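Local coordinates for protein DMATS type aromatic prenyltransferase (Streptomyces coelicolor, PDB 6ZS0) that probably transfers a dimethylallyl group to C5 of the indole ring of tryptophan, as a 5-dimethylallyltryptophan synthase of the aromatic prenyltransferase family, at residues E200-T213 against G247-T261. Residues are numbered along the deposited sequence; the frame is centred on the assembly and turned at random.
Sequences EPRAKVYLRHDNLT and GGLDGRPAQSCHSFT
Ala-203 to His-209 run against Ala-254 to Phe-260 as neighbouring antiparallel strands, 158° between their directions, in the closed ten-stranded barrel of the ABBA prenyltransferase fold. The hydrogen-bonded pairs begin with Ala-203 and Phe-260 and end with His-209 and Ala-254, where the bond from Ala-254 N to His-209 O is long and weak. There a water takes over part of the work, donating to His-209 O and accepting from Ala-254 N and Leu-212 N. Beyond the strands, in the loops, one more backbone hydrogen bond joins the segments, from Leu-249 N to Leu-212 O (2.8 Å).

How such a frame sorts its side chains is plain from the two faces. Tyr-206, Lys-204, Cys-257 and Ser-259 share the one that, in this fold, lines the barrel interior. In one of the two conformers of Cys-257, SG lies over one face of the Tyr-206 ring, 4.0 Å from its centroid, reached with SG anti to the backbone N (chi1 173°); CB is also above the ring. With the ring of Tyr-206 cut back to an alanine, Cys-257 CB and SG are likely to lose the aromatic face beneath them and a gap to open beside Phe-190, whose ring meets the tyrosine edge-to-face. Next along, in one of its two conformers, the bent Lys-204 chain brings NZ to Ser-259 OG at 3.2 Å.

The other face, which helix 162-175 packs against, carries Val-205, Leu-207, Ser-256 and two histidines. Val-205 CG2 approaches Phe-260 CE2 at 4.0 Å, and Leu-207 CD1 reaches His-258 CD2 at the same distance. Ser-256 OG, set between its own backbone N and carbonyl carbon (chi1 61°), is gripped by both imidazoles: it bonds His-258 NE2 at 2.8 Å, and it sits in the plane of the His-209 ring, at its edge, 2.7 Å from NE2.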
loop_
_atom_site.group_PDB
_atom_site.type_symbol
_atom_site.label_atom_id
_atom_site.label_comp_id
_atom_site.label_asym_id
_atom_site.label_seq_id
_atom_site.Cartn_x
_atom_site.Cartn_y
_atom_site.Cartn_z
ATOM N N GLU A 200 13.129 -11.731 14.368
ATOM C CA GLU A 200 13.603 -12.021 12.987
ATOM C C GLU A 200 12.928 -11.057 12.010
ATOM O O GLU A 200 11.720 -11.123 11.797
ATOM C CB GLU A 200 13.312 -13.467 12.579
ATOM C CG GLU A 200 14.056 -13.899 11.325
ATOM C CD GLU A 200 15.543 -13.570 11.322
ATOM O OE1 GLU A 200 16.055 -13.147 10.255
ATOM O OE2 GLU A 200 16.189 -13.728 12.393
ATOM N N PRO A 201 13.684 -10.137 11.374
ATOM C CA PRO A 201 13.079 -9.172 10.455
ATOM C C PRO A 201 12.391 -9.819 9.237
ATOM O O PRO A 201 12.889 -10.797 8.715
ATOM C CB PRO A 201 14.272 -8.305 10.001
ATOM C CG PRO A 201 15.498 -9.158 10.270
ATOM C CD PRO A 201 15.139 -9.962 11.500
ATOM N N ARG A 202 11.264 -9.248 8.825
ATOM C CA ARG A 202 10.619 -9.522 7.517
ATOM C C ARG A 202 10.784 -8.261 6.656
ATOM O O ARG A 202 10.051 -7.305 6.889
ATOM C CB ARG A 202 9.195 -9.978 7.809
ATOM C CG ARG A 202 9.156 -11.023 8.919
ATOM C CD ARG A 202 7.843 -11.762 9.032
ATOM N NE ARG A 202 7.954 -12.812 10.044
ATOM C CZ ARG A 202 6.923 -13.460 10.584
ATOM N NH1 ARG A 202 5.682 -13.169 10.219
ATOM N NH2 ARG A 202 7.139 -14.392 11.499
ATOM N N ALA A 203 11.778 -8.251 5.761
ATOM C CA ALA A 203 12.235 -7.048 5.014
ATOM C C ALA A 203 11.697 -7.107 3.594
ATOM O O ALA A 203 11.842 -8.145 2.933
ATOM C CB ALA A 203 13.728 -6.948 4.999
ATOM N N LYS A 204 11.110 -6.003 3.142
ATOM C CA LYS A 204 10.481 -5.895 1.811
ATOM C C LYS A 204 11.165 -4.758 1.058
ATOM O O LYS A 204 11.229 -3.646 1.609
ATOM C CB LYS A 204 8.980 -5.652 1.970
ATOM C CG LYS A 204 8.225 -6.766 2.688
ATOM C CD LYS A 204 6.778 -6.406 3.015
ATOM C CE LYS A 204 5.845 -7.601 2.921
ATOM N NZ LYS A 204 5.517 -7.938 1.514
ATOM N N VAL A 205 11.702 -5.040 -0.128
ATOM C CA VAL A 205 12.340 -4.012 -0.984
ATOM C C VAL A 205 11.432 -3.787 -2.181
ATOM O O VAL A 205 11.057 -4.755 -2.834
ATOM C CB VAL A 205 13.759 -4.394 -1.441
ATOM C CG1 VAL A 205 14.422 -3.260 -2.211
ATOM C CG2 VAL A 205 14.636 -4.802 -0.263
ATOM N N TYR A 206 11.068 -2.541 -2.429
ATOM C CA TYR A 206 10.236 -2.153 -3.584
ATOM C C TYR A 206 11.129 -1.573 -4.669
ATOM O O TYR A 206 12.045 -0.780 -4.355
ATOM C CB TYR A 206 9.157 -1.158 -3.180
ATOM C CG TYR A 206 8.055 -1.736 -2.355
ATOM C CD1 TYR A 206 8.265 -2.108 -1.046
ATOM C CD2 TYR A 206 6.789 -1.914 -2.897
ATOM C CE1 TYR A 206 7.243 -2.649 -0.285
ATOM C CE2 TYR A 206 5.747 -2.406 -2.131
ATOM C CZ TYR A 206 5.980 -2.782 -0.826
ATOM O OH TYR A 206 4.988 -3.322 -0.050
ATOM N N LEU A 207 10.863 -1.956 -5.919
ATOM C CA LEU A 207 11.535 -1.417 -7.108
ATOM C C LEU A 207 10.503 -0.710 -7.968
ATOM O O LEU A 207 9.391 -1.243 -8.106
ATOM C CB LEU A 207 12.174 -2.558 -7.913
ATOM C CG LEU A 207 13.561 -3.026 -7.467
ATOM C CD1 LEU A 207 13.590 -3.425 -6.032
ATOM C CD2 LEU A 207 14.014 -4.201 -8.324
ATOM N N ARG A 208 10.899 0.399 -8.566
ATOM C CA ARG A 208 10.130 1.108 -9.616
ATOM C C ARG A 208 10.503 0.502 -10.975
ATOM O O ARG A 208 11.709 0.229 -11.179
ATOM C CB ARG A 208 10.487 2.592 -9.577
ATOM C CG ARG A 208 9.476 3.513 -10.247
ATOM C CD ARG A 208 9.858 4.985 -10.090
ATOM N NE ARG A 208 10.845 5.196 -9.032
ATOM C CZ ARG A 208 10.611 5.689 -7.808
ATOM N NH1 ARG A 208 11.612 5.769 -6.953
ATOM N NH2 ARG A 208 9.401 6.097 -7.436
ATOM N N HIS A 209 9.536 0.327 -11.862
ATOM C CA HIS A 209 9.801 -0.221 -13.222
ATOM C C HIS A 209 9.143 0.694 -14.236
ATOM O O HIS A 209 7.934 0.671 -14.366
ATOM C CB HIS A 209 9.312 -1.663 -13.343
ATOM C CG HIS A 209 9.952 -2.595 -12.377
ATOM N ND1 HIS A 209 11.273 -3.004 -12.493
ATOM C CD2 HIS A 209 9.468 -3.170 -11.247
ATOM C CE1 HIS A 209 11.564 -3.784 -11.479
ATOM N NE2 HIS A 209 10.480 -3.892 -10.702
ATOM N N ASP A 210 9.924 1.521 -14.894
ATOM C CA ASP A 210 9.425 2.413 -15.955
ATOM C C ASP A 210 9.220 1.615 -17.246
ATOM O O ASP A 210 10.108 0.793 -17.588
ATOM C CB ASP A 210 10.399 3.562 -16.167
ATOM C CG ASP A 210 10.663 4.424 -14.945
ATOM O OD1 ASP A 210 9.924 4.312 -13.969
ATOM O OD2 ASP A 210 11.640 5.212 -14.996
ATOM N N ASN A 211 8.107 1.860 -17.923
ATOM C CA ASN A 211 7.762 1.302 -19.258
ATOM C C ASN A 211 7.879 -0.218 -19.176
ATOM O O ASN A 211 8.499 -0.860 -20.060
ATOM C CB ASN A 211 8.644 1.891 -20.358
ATOM C CG ASN A 211 8.580 3.401 -20.374
ATOM O OD1 ASN A 211 7.497 3.987 -20.356
ATOM N ND2 ASN A 211 9.732 4.040 -20.399
ATOM N N LEU A 212 7.355 -0.800 -18.117
ATOM C CA LEU A 212 7.421 -2.271 -17.954
ATOM C C LEU A 212 6.654 -2.972 -19.070
ATOM O O LEU A 212 5.565 -2.530 -19.454
ATOM C CB LEU A 212 6.845 -2.666 -16.589
ATOM C CG LEU A 212 6.989 -4.128 -16.168
ATOM C CD1 LEU A 212 8.438 -4.570 -15.988
ATOM C CD2 LEU A 212 6.229 -4.347 -14.887
ATOM N N THR A 213 7.226 -4.075 -19.565
ATOM C CA THR A 213 6.575 -4.976 -20.531
ATOM C C THR A 213 6.226 -6.301 -19.871
ATOM O O THR A 213 6.764 -6.625 -18.794
ATOM C CB THR A 213 7.501 -5.285 -21.717
ATOM O OG1 THR A 213 8.656 -5.944 -21.187
ATOM C CG2 THR A 213 7.877 -4.029 -22.458
ATOM N N GLY A 247 4.994 -1.035 -26.133
ATOM C CA GLY A 247 6.376 -0.569 -25.882
ATOM C C GLY A 247 6.671 -0.478 -24.400
ATOM O O GLY A 247 7.758 0.008 -24.022
ATOM N N GLY A 248 5.719 -0.904 -23.585
ATOM C CA GLY A 248 5.817 -0.817 -22.129
ATOM C C GLY A 248 4.687 0.025 -21.589
ATOM O O GLY A 248 4.200 0.927 -22.303
ATOM N N LEU A 249 4.264 -0.264 -20.384
ATOM C CA LEU A 249 3.221 0.525 -19.702
ATOM C C LEU A 249 3.602 1.993 -19.804
ATOM O O LEU A 249 4.761 2.334 -19.530
ATOM C CB LEU A 249 3.126 0.073 -18.249
ATOM C CG LEU A 249 2.645 -1.352 -18.051
ATOM C CD1 LEU A 249 2.494 -1.661 -16.582
ATOM C CD2 LEU A 249 1.347 -1.624 -18.800
ATOM N N ASP A 250 2.658 2.849 -20.173
ATOM C CA ASP A 250 2.972 4.248 -20.506
ATOM C C ASP A 250 2.356 5.241 -19.523
ATOM O O ASP A 250 2.503 6.407 -19.774
ATOM C CB ASP A 250 2.538 4.562 -21.927
ATOM C CG ASP A 250 1.089 4.235 -22.230
ATOM O OD1 ASP A 250 0.721 4.430 -23.415
ATOM O OD2 ASP A 250 0.349 3.876 -21.321
ATOM N N GLY A 251 1.818 4.777 -18.407
ATOM C CA GLY A 251 1.367 5.667 -17.319
ATOM C C GLY A 251 2.418 5.741 -16.219
ATOM O O GLY A 251 3.629 5.700 -16.513
ATOM N N ARG A 252 1.994 5.933 -14.986
ATOM C CA ARG A 252 2.975 5.990 -13.890
ATOM C C ARG A 252 3.619 4.611 -13.769
ATOM O O ARG A 252 3.077 3.615 -14.232
ATOM C CB ARG A 252 2.288 6.402 -12.592
ATOM C CG ARG A 252 1.603 5.262 -11.871
ATOM C CD ARG A 252 0.805 5.751 -10.673
ATOM N NE ARG A 252 -0.339 6.511 -11.144
ATOM C CZ ARG A 252 -1.123 7.266 -10.380
ATOM N NH1 ARG A 252 -2.163 7.893 -10.920
ATOM N NH2 ARG A 252 -0.873 7.375 -9.083
ATOM N N PRO A 253 4.813 4.540 -13.160
ATOM C CA PRO A 253 5.576 3.297 -13.134
ATOM C C PRO A 253 4.869 2.170 -12.358
ATOM O O PRO A 253 4.139 2.395 -11.392
ATOM C CB PRO A 253 6.886 3.722 -12.426
ATOM C CG PRO A 253 6.955 5.213 -12.555
ATOM C CD PRO A 253 5.508 5.648 -12.520
ATOM N N ALA A 254 5.046 0.947 -12.820
ATOM C CA ALA A 254 4.726 -0.273 -12.090
ATOM C C ALA A 254 5.753 -0.411 -10.965
ATOM O O ALA A 254 6.811 0.233 -11.027
ATOM C CB ALA A 254 4.681 -1.489 -12.975
ATOM N N GLN A 255 5.451 -1.242 -9.996
ATOM C CA GLN A 255 6.374 -1.524 -8.875
ATOM C C GLN A 255 6.427 -3.013 -8.665
ATOM O O GLN A 255 5.428 -3.729 -8.967
ATOM C CB GLN A 255 5.973 -0.785 -7.592
ATOM C CG GLN A 255 6.060 0.721 -7.732
ATOM C CD GLN A 255 5.777 1.416 -6.424
ATOM O OE1 GLN A 255 6.103 0.911 -5.345
ATOM N NE2 GLN A 255 5.245 2.621 -6.528
ATOM N N SER A 256 7.550 -3.482 -8.139
ATOM C CA SER A 256 7.643 -4.856 -7.608
ATOM C C SER A 256 8.106 -4.773 -6.161
ATOM O O SER A 256 8.783 -3.793 -5.804
ATOM C CB SER A 256 8.538 -5.753 -8.449
ATOM O OG SER A 256 9.868 -5.251 -8.486
ATOM N N CYS A 257 7.766 -5.764 -5.382
ATOM C CA CYS A 257 8.195 -5.927 -3.982
ATOM C C CYS A 257 8.917 -7.290 -3.864
ATOM O O CYS A 257 8.380 -8.262 -4.437
ATOM C CB CYS A 257 6.963 -5.862 -3.085
ATOM S SG CYS A 257 7.278 -6.255 -1.354
ATOM N N HIS A 258 10.033 -7.340 -3.164
ATOM C CA HIS A 258 10.842 -8.572 -2.960
ATOM C C HIS A 258 11.000 -8.761 -1.470
ATOM O O HIS A 258 11.586 -7.845 -0.828
ATOM C CB HIS A 258 12.168 -8.426 -3.715
ATOM C CG HIS A 258 11.928 -8.032 -5.132
ATOM N ND1 HIS A 258 11.910 -8.953 -6.150
ATOM C CD2 HIS A 258 11.614 -6.838 -5.686
ATOM C CE1 HIS A 258 11.611 -8.347 -7.277
ATOM N NE2 HIS A 258 11.419 -7.030 -7.019
ATOM N N SER A 259 10.498 -9.882 -0.972
ATOM C CA SER A 259 10.335 -10.184 0.465
ATOM C C SER A 259 11.480 -11.097 0.881
ATOM O O SER A 259 11.597 -12.185 0.284
ATOM C CB SER A 259 8.985 -10.820 0.747
ATOM O OG SER A 259 7.945 -9.843 0.636
ATOM N N PHE A 260 12.286 -10.636 1.850
ATOM C CA PHE A 260 13.346 -11.415 2.546
ATOM C C PHE A 260 12.873 -11.753 3.970
ATOM O O PHE A 260 12.741 -10.823 4.800
ATOM C CB PHE A 260 14.639 -10.604 2.537
ATOM C CG PHE A 260 15.140 -10.248 1.166
ATOM C CD1 PHE A 260 16.001 -11.098 0.482
ATOM C CD2 PHE A 260 14.752 -9.064 0.551
ATOM C CE1 PHE A 260 16.470 -10.769 -0.781
ATOM C CE2 PHE A 260 15.221 -8.738 -0.716
ATOM C CZ PHE A 260 16.078 -9.593 -1.382
ATOM N N THR A 261 12.630 -13.039 4.247
ATOM C CA THR A 261 12.018 -13.512 5.519
ATOM C C THR A 261 12.873 -14.592 6.190
ATOM O O THR A 261 12.910 -14.601 7.436
ATOM C CB THR A 261 10.596 -14.012 5.269
ATOM O OG1 THR A 261 10.694 -15.122 4.377
ATOM C CG2 THR A 261 9.714 -12.922 4.694
HETATM O O HOH W 1 5.721 0.644 -15.944
HETATM O O HOH W 2 5.560 3.193 -17.019
HETATM O O HOH W 3 10.180 -1.153 -22.776
#